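Local coordinates for C381 turret protein (Sulfolobus turreted icosahedral virus, PDB 4IND) that probably builds the turrets of an archaeal icosahedral virus as a five-chain assembly, each chain folded into three jelly-roll domains in a row, at residues Y18-S23 with D29-S34; V96-N101 with M106-G111; N289-G294 with T319-S324; T329-I334 with S339-W344. One frame throughout, in Å; residues are numbered along the deposited sequence.

Contact 1: residues Y18-S23 with D29-S34; sequences YYYKLS and DAFVNS
Phe-31, on the last turn of helix 25-31, pushes its ring into the hollow between Tyr-20 and Leu-22, two side chains of the strand 19-21 region that lean toward the helix. The ring edge does the filling on one side: Phe-31 CD1 lies 3.8 Å above the plane of the Tyr-20 ring, over its centre, and the planes stand at 67°, a T-shaped pair with Phe-31 as the edge. Its face receives the Leu-22 fork, whose CD1 sits 3.9 Å from the Phe-31 ring centroid in a CH-pi contact, while Leu-22 CD2 presses on Phe-31 CG at 3.6 Å. With its CG anti to the backbone N (chi1 -171°), the Phe-31 ring projects across the gap to the strand. Ala-30 CB is a smaller bump at the edge of the Tyr-20 ring. Beyond the apolar wedge, water 1 joins Tyr-20 OH (2.6 Å) to Ser-34 OG, which itself donates to Ala-30 O; Tyr-20 OH is also bonded to Lys-17 N. The contact packs the short helix 25-31 against strand 19-21, the outermost strand within this chain of a four-stranded sheet, where it pairs with strand 138-147; Phe-143 touches Tyr-20, and Phe-36 meets the Phe-31 ring.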
loop_
_atom_site.group_PDB
_atom_site.type_symbol
_atom_site.label_atom_id
_atom_site.label_comp_id
_atom_site.label_asym_id
_atom_site.label_seq_id
_atom_site.Cartn_x
_atom_site.Cartn_y
_atom_site.Cartn_z
ATOM N N TYR A 18 16.214 -4.545 -21.457
ATOM C CA TYR A 18 16.179 -3.407 -20.520
ATOM C C TYR A 18 17.539 -3.074 -19.933
ATOM O O TYR A 18 17.705 -2.067 -19.245
ATOM C CB TYR A 18 15.148 -3.636 -19.428
ATOM C CG TYR A 18 13.731 -3.658 -19.970
ATOM C CD1 TYR A 18 12.969 -2.504 -20.014
ATOM C CD2 TYR A 18 13.168 -4.827 -20.468
ATOM C CE1 TYR A 18 11.674 -2.511 -20.509
ATOM C CE2 TYR A 18 11.883 -4.844 -20.973
ATOM C CZ TYR A 18 11.139 -3.681 -20.991
ATOM O OH TYR A 18 9.861 -3.687 -21.482
ATOM N N TYR A 19 18.516 -3.922 -20.201
ATOM C CA TYR A 19 19.873 -3.671 -19.780
ATOM C C TYR A 19 20.849 -4.316 -20.758
ATOM O O TYR A 19 20.658 -5.473 -21.152
ATOM C CB TYR A 19 20.125 -4.215 -18.383
ATOM C CG TYR A 19 21.581 -4.029 -18.020
ATOM C CD1 TYR A 19 22.052 -2.795 -17.587
ATOM C CD2 TYR A 19 22.486 -5.074 -18.118
ATOM C CE1 TYR A 19 23.395 -2.611 -17.254
ATOM C CE2 TYR A 19 23.828 -4.898 -17.794
ATOM C CZ TYR A 19 24.275 -3.667 -17.359
ATOM O OH TYR A 19 25.614 -3.476 -17.056
ATOM N N TYR A 20 21.873 -3.558 -21.147
ATOM C CA TYR A 20 22.928 -4.032 -22.028
ATOM C C TYR A 20 24.269 -3.722 -21.393
ATOM O O TYR A 20 24.505 -2.590 -20.963
ATOM C CB TYR A 20 22.916 -3.286 -23.368
ATOM C CG TYR A 20 21.669 -3.446 -24.216
ATOM C CD1 TYR A 20 21.633 -4.363 -25.271
ATOM C CD2 TYR A 20 20.559 -2.649 -23.986
ATOM C CE1 TYR A 20 20.493 -4.504 -26.058
ATOM C CE2 TYR A 20 19.407 -2.782 -24.744
ATOM C CZ TYR A 20 19.396 -3.698 -25.802
ATOM O OH TYR A 20 18.259 -3.821 -26.549
ATOM N N LYS A 21 25.152 -4.707 -21.325
ATOM C CA LYS A 21 26.553 -4.395 -21.073
ATOM C C LYS A 21 27.254 -4.714 -22.376
ATOM O O LYS A 21 27.322 -5.870 -22.776
ATOM C CB LYS A 21 27.135 -5.239 -19.936
ATOM C CG LYS A 21 28.542 -4.736 -19.570
ATOM C CD LYS A 21 29.049 -5.315 -18.269
ATOM C CE LYS A 21 30.390 -4.669 -17.880
ATOM N NZ LYS A 21 30.842 -5.103 -16.508
ATOM N N LEU A 22 27.768 -3.695 -23.044
ATOM C CA LEU A 22 28.141 -3.857 -24.461
ATOM C C LEU A 22 29.501 -4.498 -24.663
ATOM O O LEU A 22 29.911 -4.800 -25.796
ATOM C CB LEU A 22 27.999 -2.515 -25.189
ATOM C CG LEU A 22 26.550 -2.025 -25.160
ATOM C CD1 LEU A 22 26.450 -0.622 -25.728
ATOM C CD2 LEU A 22 25.633 -2.983 -25.937
ATOM N N SER A 23 30.181 -4.767 -23.554
ATOM C CA SER A 23 31.387 -5.589 -23.588
ATOM C C SER A 23 31.072 -7.080 -23.544
ATOM O O SER A 23 31.988 -7.910 -23.590
ATOM C CB SER A 23 32.319 -5.204 -22.438
ATOM O OG SER A 23 31.603 -5.176 -21.226
ATOM N N ASP A 29 25.594 -7.767 -29.868
ATOM C CA ASP A 29 24.944 -8.294 -31.079
ATOM C C ASP A 29 23.467 -7.906 -31.143
ATOM O O ASP A 29 22.952 -7.551 -32.198
ATOM C CB ASP A 29 25.070 -9.814 -31.162
ATOM C CG ASP A 29 26.491 -10.281 -31.407
ATOM O OD1 ASP A 29 27.388 -9.452 -31.718
ATOM O OD2 ASP A 29 26.710 -11.510 -31.287
ATOM N N ALA A 30 22.786 -7.960 -30.001
ATOM C CA ALA A 30 21.376 -7.580 -29.966
ATOM C C ALA A 30 21.235 -6.070 -30.175
ATOM O O ALA A 30 20.414 -5.626 -30.967
ATOM C CB ALA A 30 20.750 -8.005 -28.658
ATOM N N PHE A 31 22.051 -5.299 -29.451
ATOM C CA PHE A 31 22.048 -3.836 -29.480
ATOM C C PHE A 31 22.130 -3.288 -30.905
ATOM O O PHE A 31 21.373 -2.395 -31.286
ATOM C CB PHE A 31 23.233 -3.332 -28.623
ATOM C CG PHE A 31 23.251 -1.843 -28.375
ATOM C CD1 PHE A 31 22.354 -1.263 -27.490
ATOM C CD2 PHE A 31 24.243 -1.039 -28.954
ATOM C CE1 PHE A 31 22.408 0.121 -27.218
ATOM C CE2 PHE A 31 24.298 0.323 -28.705
ATOM C CZ PHE A 31 23.385 0.912 -27.840
ATOM N N VAL A 32 23.035 -3.832 -31.700
ATOM C CA VAL A 32 23.242 -3.346 -33.062
ATOM C C VAL A 32 22.341 -4.059 -34.104
ATOM O O VAL A 32 22.551 -3.950 -35.306
ATOM C CB VAL A 32 24.734 -3.404 -33.451
ATOM C CG1 VAL A 32 25.560 -2.671 -32.409
ATOM C CG2 VAL A 32 25.213 -4.872 -33.614
ATOM N N ASN A 33 21.341 -4.799 -33.623
ATOM C CA ASN A 33 20.283 -5.341 -34.487
ATOM C C ASN A 33 18.926 -4.974 -33.866
ATOM O O ASN A 33 17.956 -5.731 -33.954
ATOM C CB ASN A 33 20.421 -6.855 -34.614
ATOM C CG ASN A 33 19.474 -7.463 -35.658
ATOM O OD1 ASN A 33 18.919 -6.768 -36.519
ATOM N ND2 ASN A 33 19.298 -8.781 -35.586
ATOM N N SER A 34 18.864 -3.814 -33.231
ATOM C CA SER A 34 17.592 -3.396 -32.638
ATOM C C SER A 34 17.480 -1.902 -32.475
ATOM O O SER A 34 16.539 -1.291 -32.985
ATOM C CB SER A 34 17.377 -4.092 -31.287
ATOM O OG SER A 34 18.488 -3.879 -30.442
HETATM O O HOH W 1 18.282 -5.719 -28.312
#

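Contact 2: residues V96-N101 with M106-G111; sequences VTPFFN and MTYSIG
Tyr-108 and Phe-100 each carry CG anti to the carbonyl carbon (chi1 -66° and -75°), and from opposite directions their rings converge beside Pro-98. Pro-98 CG lies over one face of the Tyr-108 ring, 4.2 Å from its centroid, a CH-pi contact displaced toward the rim; Pro-98 CB meanwhile covers the centre of a Phe-100 face, so the proline sits in the angle between the two rings, touching a face of each. Phe-100 CZ comes within 3.3 Å of Tyr-108 OH, whose polar partner is the backbone O of Tyr-119. Between the two segments the backbone forms one antiparallel hydrogen-bonded pair, Val-96 with Tyr-108, in the two-stranded ladder of 94-96 and 108-110 in the first galactose-binding-like jelly roll. Two backbone bonds close the pair, Val-96 N to Tyr-108 O at 3.0 Å and Tyr-108 N to Val-96 O at 2.8 Å. Val-96 O is approached as well by Thr-107 CA, in a CA-H...O contact of 3.2 Å. Past the pair the chains diverge, and Met-106, bent at its thioether, brings CE to 4.0 Å from Phe-100 CD2. Further along strand 108-110, Ile-110 CD1 touches Val-96 CG2, while strand 114-124 supplies Ile-118 against Tyr-108 and Phe-116 against Ile-110.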
loop_
_atom_site.group_PDB
_atom_site.type_symbol
_atom_site.label_atom_id
_atom_site.label_comp_id
_atom_site.label_asym_id
_atom_site.label_seq_id
_atom_site.Cartn_x
_atom_site.Cartn_y
_atom_site.Cartn_z
ATOM N N VAL A 96 26.513 15.956 -25.677
ATOM C CA VAL A 96 25.399 15.086 -25.997
ATOM C C VAL A 96 24.139 15.857 -25.635
ATOM O O VAL A 96 24.152 16.673 -24.700
ATOM C CB VAL A 96 25.500 13.775 -25.195
ATOM C CG1 VAL A 96 24.143 13.148 -25.028
ATOM C CG2 VAL A 96 26.474 12.797 -25.872
ATOM N N THR A 97 23.067 15.622 -26.384
ATOM C CA THR A 97 21.792 16.277 -26.125
ATOM C C THR A 97 20.766 15.251 -25.661
ATOM O O THR A 97 20.228 14.492 -26.478
ATOM C CB THR A 97 21.286 16.989 -27.393
ATOM O OG1 THR A 97 22.288 17.914 -27.851
ATOM C CG2 THR A 97 19.980 17.733 -27.126
ATOM N N PRO A 98 20.479 15.210 -24.340
ATOM C CA PRO A 98 19.549 14.175 -23.879
ATOM C C PRO A 98 18.149 14.384 -24.429
ATOM O O PRO A 98 17.757 15.518 -24.718
ATOM C CB PRO A 98 19.600 14.306 -22.337
ATOM C CG PRO A 98 20.092 15.660 -22.083
ATOM C CD PRO A 98 21.047 15.978 -23.219
ATOM N N PHE A 99 17.407 13.286 -24.565
ATOM C CA PHE A 99 16.045 13.301 -25.075
ATOM C C PHE A 99 15.090 14.043 -24.129
ATOM O O PHE A 99 14.416 14.987 -24.533
ATOM C CB PHE A 99 15.608 11.841 -25.283
ATOM C CG PHE A 99 14.265 11.668 -25.950
ATOM C CD1 PHE A 99 14.052 12.116 -27.250
ATOM C CD2 PHE A 99 13.237 10.989 -25.305
ATOM C CE1 PHE A 99 12.809 11.919 -27.890
ATOM C CE2 PHE A 99 11.995 10.787 -25.938
ATOM C CZ PHE A 99 11.788 11.251 -27.229
ATOM N N PHE A 100 15.024 13.594 -22.878
ATOM C CA PHE A 100 14.168 14.227 -21.872
ATOM C C PHE A 100 12.737 14.391 -22.392
ATOM O O PHE A 100 12.041 15.322 -22.010
ATOM C CB PHE A 100 14.730 15.618 -21.494
ATOM C CG PHE A 100 15.966 15.587 -20.603
ATOM C CD1 PHE A 100 16.248 14.501 -19.804
ATOM C CD2 PHE A 100 16.829 16.678 -20.562
ATOM C CE1 PHE A 100 17.365 14.482 -18.993
ATOM C CE2 PHE A 100 17.952 16.668 -19.755
ATOM C CZ PHE A 100 18.226 15.568 -18.973
ATOM N N ASN A 101 12.332 13.495 -23.291
ATOM C CA ASN A 101 11.020 13.512 -23.937
ATOM C C ASN A 101 10.803 14.651 -24.923
ATOM O O ASN A 101 10.260 14.430 -26.003
ATOM C CB ASN A 101 9.856 13.431 -22.920
ATOM C CG ASN A 101 9.738 12.061 -22.296
ATOM O OD1 ASN A 101 9.718 11.049 -23.009
ATOM N ND2 ASN A 101 9.683 12.010 -20.959
ATOM N N MET A 106 19.292 21.463 -24.548
ATOM C CA MET A 106 20.134 21.324 -23.360
ATOM C C MET A 106 21.113 20.182 -23.549
ATOM O O MET A 106 20.797 19.184 -24.197
ATOM C CB MET A 106 19.270 21.133 -22.098
ATOM C CG MET A 106 18.365 22.330 -21.842
ATOM S SD MET A 106 17.459 22.270 -20.283
ATOM C CE MET A 106 16.657 20.695 -20.467
ATOM N N THR A 107 22.316 20.342 -23.006
ATOM C CA THR A 107 23.402 19.398 -23.284
ATOM C C THR A 107 24.147 18.905 -22.054
ATOM O O THR A 107 24.120 19.542 -20.990
ATOM C CB THR A 107 24.462 20.053 -24.205
ATOM O OG1 THR A 107 24.914 21.281 -23.629
ATOM C CG2 THR A 107 23.891 20.351 -25.588
ATOM N N TYR A 108 24.828 17.773 -22.227
ATOM C CA TYR A 108 25.879 17.342 -21.312
ATOM C C TYR A 108 27.214 17.641 -21.971
ATOM O O TYR A 108 27.365 17.488 -23.188
ATOM C CB TYR A 108 25.788 15.842 -21.063
ATOM C CG TYR A 108 24.550 15.403 -20.323
ATOM C CD1 TYR A 108 24.024 16.169 -19.286
ATOM C CD2 TYR A 108 23.912 14.213 -20.652
ATOM C CE1 TYR A 108 22.898 15.753 -18.603
ATOM C CE2 TYR A 108 22.777 13.791 -19.971
ATOM C CZ TYR A 108 22.287 14.567 -18.946
ATOM O OH TYR A 108 21.166 14.158 -18.272
ATOM N N SER A 109 28.187 18.063 -21.171
ATOM C CA SER A 109 29.548 18.250 -21.644
ATOM C C SER A 109 30.430 17.126 -21.072
ATOM O O SER A 109 30.556 16.969 -19.867
ATOM C CB SER A 109 30.060 19.637 -21.247
ATOM O OG SER A 109 31.380 19.818 -21.689
ATOM N N ILE A 110 31.023 16.329 -21.951
ATOM C CA ILE A 110 31.794 15.164 -21.524
ATOM C C ILE A 110 33.281 15.404 -21.740
ATOM O O ILE A 110 33.746 15.543 -22.876
ATOM C CB ILE A 110 31.341 13.888 -22.306
ATOM C CG1 ILE A 110 29.828 13.685 -22.168
ATOM C CG2 ILE A 110 32.095 12.651 -21.833
ATOM C CD1 ILE A 110 29.275 12.471 -22.963
ATOM N N GLY A 111 34.033 15.462 -20.644
ATOM C CA GLY A 111 35.444 15.809 -20.701
ATOM C C GLY A 111 36.276 14.807 -21.494
ATOM O O GLY A 111 35.890 13.641 -21.671
#

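Contact 3: residues N289-G294 with T319-S324; sequences NVQGSG and TNLNRS
Leu-321 and Asn-322 are the residues of 319-324 that meet the turn 289-294, and the residues before them set the stage. Thr-319 ends strand 311-319, its OG1 donating to Ser-324 O across the base of the loop. Asn-320 follows with an Asx turn, OD1 accepting from Asn-322 N, while its backbone O takes bonds from both Arg-323 N and Ser-324 N. Leu-321 then points toward the other segment: its CB lies 3.5 Å from Gln-291 NE2, and its CD1 touches both Gln-291 OE1 and Asn-289 ND2. Two amides therefore border one leucine branch. Asn-322 supplies the polar link, Gln-291 NE2 donating to its OD1 over 2.8 Å with an almost straight N-H...O angle of 175°. The acceptor lies in the Gln-291 amide plane, yet the donor stands 36° out of the Asn-322 carbonyl plane, so the bond does not lie on a lone pair. Gln-291 spans the gap because its chain is extended, CG anti to the backbone N (chi1 -179°), and it grows from a type II turn, Val-290 to Ser-293, led in by an Asx turn at Asn-289. Asn-322 ND2 turns to Leu-380 O and Glu-379 OE1. The buried amide thus has partners for both ends, which should fix its flip and let one side chain tie two loops of the third jelly roll to its C-terminal tail.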
loop_
_atom_site.group_PDB
_atom_site.type_symbol
_atom_site.label_atom_id
_atom_site.label_comp_id
_atom_site.label_asym_id
_atom_site.label_seq_id
_atom_site.Cartn_x
_atom_site.Cartn_y
_atom_site.Cartn_z
ATOM N N ASN A 289 -3.435 34.051 -1.219
ATOM C CA ASN A 289 -3.411 33.468 -2.561
ATOM C C ASN A 289 -2.065 32.803 -2.790
ATOM O O ASN A 289 -1.051 33.489 -2.933
ATOM C CB ASN A 289 -3.669 34.535 -3.628
ATOM C CG ASN A 289 -3.713 33.952 -5.032
ATOM O OD1 ASN A 289 -3.274 32.818 -5.263
ATOM N ND2 ASN A 289 -4.242 34.720 -5.975
ATOM N N VAL A 290 -2.040 31.471 -2.794
ATOM C CA VAL A 290 -0.760 30.764 -2.976
ATOM C C VAL A 290 -0.698 30.047 -4.308
ATOM O O VAL A 290 0.152 29.175 -4.524
ATOM C CB VAL A 290 -0.435 29.811 -1.803
ATOM C CG1 VAL A 290 -0.391 30.596 -0.483
ATOM C CG2 VAL A 290 -1.482 28.688 -1.715
ATOM N N GLN A 291 -1.571 30.435 -5.226
ATOM C CA GLN A 291 -1.521 29.838 -6.575
ATOM C C GLN A 291 -0.144 30.025 -7.220
ATOM O O GLN A 291 0.410 31.129 -7.212
ATOM C CB GLN A 291 -2.602 30.432 -7.491
ATOM C CG GLN A 291 -2.603 29.806 -8.900
ATOM C CD GLN A 291 -3.528 30.518 -9.868
ATOM O OE1 GLN A 291 -3.724 31.734 -9.780
ATOM N NE2 GLN A 291 -4.099 29.763 -10.806
ATOM N N GLY A 292 0.410 28.951 -7.775
ATOM C CA GLY A 292 1.692 29.033 -8.448
ATOM C C GLY A 292 2.887 28.947 -7.522
ATOM O O GLY A 292 4.011 29.123 -7.960
ATOM N N SER A 293 2.644 28.675 -6.242
ATOM C CA SER A 293 3.709 28.656 -5.244
ATOM C C SER A 293 4.282 27.273 -4.981
ATOM O O SER A 293 5.312 27.143 -4.320
ATOM C CB SER A 293 3.171 29.197 -3.914
ATOM O OG SER A 293 2.280 28.263 -3.328
ATOM N N GLY A 294 3.600 26.236 -5.456
ATOM C CA GLY A 294 3.984 24.870 -5.131
ATOM C C GLY A 294 3.343 24.427 -3.824
ATOM O O GLY A 294 3.830 23.500 -3.166
ATOM N N THR A 319 -11.291 29.072 -3.380
ATOM C CA THR A 319 -11.306 28.246 -4.579
ATOM C C THR A 319 -9.948 27.640 -4.859
ATOM O O THR A 319 -8.928 28.071 -4.305
ATOM C CB THR A 319 -11.747 29.039 -5.826
ATOM O OG1 THR A 319 -11.980 28.129 -6.910
ATOM C CG2 THR A 319 -10.669 30.037 -6.233
ATOM N N ASN A 320 -9.955 26.623 -5.714
ATOM C CA ASN A 320 -8.746 26.172 -6.381
ATOM C C ASN A 320 -8.656 26.908 -7.718
ATOM O O ASN A 320 -9.314 26.530 -8.691
ATOM C CB ASN A 320 -8.775 24.657 -6.594
ATOM C CG ASN A 320 -7.683 24.196 -7.538
ATOM O OD1 ASN A 320 -6.808 24.984 -7.912
ATOM N ND2 ASN A 320 -7.718 22.925 -7.924
ATOM N N LEU A 321 -7.867 27.978 -7.756
ATOM C CA LEU A 321 -7.781 28.832 -8.942
ATOM C C LEU A 321 -7.284 28.104 -10.181
ATOM O O LEU A 321 -7.478 28.577 -11.301
ATOM C CB LEU A 321 -6.882 30.034 -8.665
ATOM C CG LEU A 321 -7.468 31.105 -7.746
ATOM C CD1 LEU A 321 -6.421 32.158 -7.419
ATOM C CD2 LEU A 321 -8.689 31.752 -8.407
ATOM N N ASN A 322 -6.607 26.979 -9.978
ATOM C CA ASN A 322 -6.155 26.149 -11.095
ATOM C C ASN A 322 -7.314 25.354 -11.709
ATOM O O ASN A 322 -7.228 24.836 -12.831
ATOM C CB ASN A 322 -5.025 25.217 -10.639
ATOM C CG ASN A 322 -3.764 25.977 -10.245
ATOM O OD1 ASN A 322 -3.481 27.052 -10.782
ATOM N ND2 ASN A 322 -3.001 25.424 -9.300
ATOM N N ARG A 323 -8.406 25.262 -10.964
ATOM C CA ARG A 323 -9.599 24.583 -11.447
ATOM C C ARG A 323 -10.668 25.587 -11.879
ATOM O O ARG A 323 -11.338 25.390 -12.897
ATOM C CB ARG A 323 -10.164 23.662 -10.366
ATOM C CG ARG A 323 -11.534 23.120 -10.704
ATOM C CD ARG A 323 -12.135 22.305 -9.576
ATOM N NE ARG A 323 -13.391 21.692 -9.998
ATOM C CZ ARG A 323 -14.584 22.273 -9.887
ATOM N NH1 ARG A 323 -14.689 23.484 -9.354
ATOM N NH2 ARG A 323 -15.671 21.638 -10.304
ATOM N N SER A 324 -10.806 26.668 -11.110
ATOM C CA SER A 324 -11.870 27.639 -11.334
ATOM C C SER A 324 -11.522 29.027 -10.792
ATOM O O SER A 324 -11.003 29.156 -9.678
ATOM C CB SER A 324 -13.155 27.149 -10.671
ATOM O OG SER A 324 -14.193 28.105 -10.823
#

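Contact 4: residues T329-I334 with S339-W344; sequences TVWDFI and STPPSW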
loop_
_atom_site.group_PDB
_atom_site.type_symbol
_atom_site.label_atom_id
_atom_site.label_comp_id
_atom_site.label_asym_id
_atom_site.label_seq_id
_atom_site.Cartn_x
_atom_site.Cartn_y
_atom_site.Cartn_z
ATOM N N THR A 329 -18.571 30.464 -1.815
ATOM C CA THR A 329 -18.734 30.810 -0.414
ATOM C C THR A 329 -18.538 29.559 0.423
ATOM O O THR A 329 -19.179 28.536 0.162
ATOM C CB THR A 329 -20.121 31.402 -0.168
ATOM O OG1 THR A 329 -20.266 32.602 -0.943
ATOM C CG2 THR A 329 -20.321 31.728 1.305
ATOM N N VAL A 330 -17.634 29.626 1.403
ATOM C CA VAL A 330 -17.382 28.488 2.301
ATOM C C VAL A 330 -17.945 28.747 3.712
ATOM O O VAL A 330 -18.106 27.830 4.518
ATOM C CB VAL A 330 -15.902 28.122 2.377
ATOM C CG1 VAL A 330 -15.428 27.517 1.052
ATOM C CG2 VAL A 330 -15.063 29.344 2.749
ATOM N N TRP A 331 -18.225 30.009 4.010
ATOM C CA TRP A 331 -18.945 30.355 5.238
ATOM C C TRP A 331 -19.560 31.728 5.121
ATOM O O TRP A 331 -18.932 32.670 4.631
ATOM C CB TRP A 331 -18.050 30.307 6.480
ATOM C CG TRP A 331 -18.867 30.402 7.730
ATOM C CD1 TRP A 331 -19.011 31.501 8.542
ATOM C CD2 TRP A 331 -19.709 29.384 8.283
ATOM N NE1 TRP A 331 -19.866 31.211 9.567
ATOM C CE2 TRP A 331 -20.319 29.916 9.434
ATOM C CE3 TRP A 331 -20.006 28.062 7.920
ATOM C CZ2 TRP A 331 -21.207 29.182 10.237
ATOM C CZ3 TRP A 331 -20.886 27.325 8.714
ATOM C CH2 TRP A 331 -21.474 27.887 9.861
ATOM N N ASP A 332 -20.801 31.843 5.569
ATOM C CA ASP A 332 -21.494 33.111 5.555
ATOM C C ASP A 332 -21.700 33.518 7.010
ATOM O O ASP A 332 -22.461 32.882 7.738
ATOM C CB ASP A 332 -22.825 32.974 4.826
ATOM C CG ASP A 332 -23.557 34.292 4.701
ATOM O OD1 ASP A 332 -23.394 35.158 5.587
ATOM O OD2 ASP A 332 -24.296 34.469 3.714
ATOM N N PHE A 333 -20.996 34.556 7.451
ATOM C CA PHE A 333 -21.016 34.931 8.864
ATOM C C PHE A 333 -22.329 35.572 9.295
ATOM O O PHE A 333 -22.650 35.616 10.485
ATOM C CB PHE A 333 -19.822 35.832 9.199
ATOM C CG PHE A 333 -18.513 35.148 9.054
ATOM C CD1 PHE A 333 -17.989 34.398 10.096
ATOM C CD2 PHE A 333 -17.802 35.218 7.861
ATOM C CE1 PHE A 333 -16.760 33.738 9.950
ATOM C CE2 PHE A 333 -16.582 34.567 7.715
ATOM C CZ PHE A 333 -16.062 33.826 8.756
ATOM N N ILE A 334 -23.089 36.078 8.331
ATOM C CA ILE A 334 -24.406 36.630 8.634
ATOM C C ILE A 334 -25.410 35.492 8.781
ATOM O O ILE A 334 -26.072 35.367 9.796
ATOM C CB ILE A 334 -24.899 37.585 7.529
ATOM C CG1 ILE A 334 -23.872 38.691 7.255
ATOM C CG2 ILE A 334 -26.262 38.161 7.887
ATOM C CD1 ILE A 334 -23.538 39.532 8.461
ATOM N N SER A 339 -18.858 32.543 13.948
ATOM C CA SER A 339 -17.722 31.633 13.874
ATOM C C SER A 339 -18.085 30.272 13.271
ATOM O O SER A 339 -19.241 29.847 13.314
ATOM C CB SER A 339 -17.052 31.495 15.245
ATOM O OG SER A 339 -17.895 30.842 16.148
ATOM N N THR A 340 -17.090 29.609 12.695
ATOM C CA THR A 340 -17.318 28.345 12.005
ATOM C C THR A 340 -17.460 27.201 13.006
ATOM O O THR A 340 -16.832 27.215 14.063
ATOM C CB THR A 340 -16.178 28.044 11.043
ATOM O OG1 THR A 340 -14.946 28.036 11.768
ATOM C CG2 THR A 340 -16.111 29.105 9.948
ATOM N N PRO A 341 -18.282 26.194 12.663
ATOM C CA PRO A 341 -18.524 25.043 13.544
ATOM C C PRO A 341 -17.361 24.054 13.568
ATOM O O PRO A 341 -16.483 24.088 12.708
ATOM C CB PRO A 341 -19.779 24.402 12.940
ATOM C CG PRO A 341 -19.715 24.755 11.489
ATOM C CD PRO A 341 -19.075 26.126 11.421
ATOM N N PRO A 342 -17.352 23.160 14.565
ATOM C CA PRO A 342 -16.263 22.191 14.711
ATOM C C PRO A 342 -15.978 21.348 13.458
ATOM O O PRO A 342 -14.814 21.022 13.200
ATOM C CB PRO A 342 -16.754 21.298 15.856
ATOM C CG PRO A 342 -17.629 22.213 16.684
ATOM C CD PRO A 342 -18.339 23.064 15.662
ATOM N N SER A 343 -17.008 21.002 12.695
ATOM C CA SER A 343 -16.813 20.114 11.535
ATOM C C SER A 343 -16.347 20.849 10.271
ATOM O O SER A 343 -16.078 20.228 9.245
ATOM C CB SER A 343 -18.095 19.358 11.242
ATOM O OG SER A 343 -19.101 20.260 10.840
ATOM N N TRP A 344 -16.254 22.169 10.348
ATOM C CA TRP A 344 -15.890 22.983 9.196
ATOM C C TRP A 344 -14.422 22.815 8.909
ATOM O O TRP A 344 -13.577 23.054 9.772
ATOM C CB TRP A 344 -16.173 24.440 9.511
ATOM C CG TRP A 344 -16.114 25.417 8.360
ATOM C CD1 TRP A 344 -17.098 25.671 7.445
ATOM C CD2 TRP A 344 -15.050 26.335 8.073
ATOM N NE1 TRP A 344 -16.693 26.671 6.585
ATOM C CE2 TRP A 344 -15.441 27.112 6.966
ATOM C CE3 TRP A 344 -13.790 26.575 8.644
ATOM C CZ2 TRP A 344 -14.625 28.094 6.403
ATOM C CZ3 TRP A 344 -12.981 27.560 8.107
ATOM C CH2 TRP A 344 -13.399 28.307 6.994
#
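Strand 328-332 turns a corner at Val-330, where Val-330 and Trp-331 form a classic beta bulge opposite Leu-316, and the returning chain at 339-344 closes beside it with a type I turn from Pro-341 to Trp-344. Trp-331 buries the largest area of any residue here. One face of its indole takes two aliphatic groups: Thr-340 CG2 over the five-membered ring, 3.9 Å from the centroid, and Pro-341 CD over the six-membered ring, 3.8 Å from the centroid. Both are CH-pi contacts, and Pro-341 CD closes to 3.4 Å from Trp-331 CH2. The edge of the same six-membered ring is directed at the five-membered ring of Trp-344 in an offset edge-to-face pair, planes at 79°. Having CG anti to the backbone N (chi1 -169°), Trp-344 reaches back to the corner, where NE1 donates to Val-330 O at 2.8 Å with an N-H...O angle of 173°. That oxygen lies in the indole plane, although the donor stands well above the carbonyl plane. Thr-340 CG2 also covers the centre of a Trp-344 face, 3.5 Å above it, so one methyl serves both indoles, while Thr-340 OG1 bonds to Ala-302 N. Phe-271 of a neighbouring subunit meets Trp-331 edge-to-face, bringing the cluster to a subunit boundary. Each indole N-H is spent on a backbone carbonyl, Trp-344 on Val-330 O and Trp-331 on Gly-337 O, which, with the packing, should hold both rings in their orientation and gives each buried indole N-H an acceptor.

The four contacts follow one another in series along an elongated chain. Contacts 1 and 2 belong to the first galactose-binding-like domain, their centres 21 Å apart: the former lies beside the sheet bordered by strand 19-21, the latter on the small ladder 94-96/108-110. Contacts 3 and 4 share the nucleoplasmin-like third domain, also 21 Å apart between centres, with nearest atoms about 6 Å apart; strands 311-319 and 328-332, neighbours in one sheet, connect them. The second domain intervenes, and contacts 1 and 4 are separated by 64 Å between centres, on opposite sides of the chain's centre. Each contact lies wholly within one domain, and none of the four joins one jelly roll to the next.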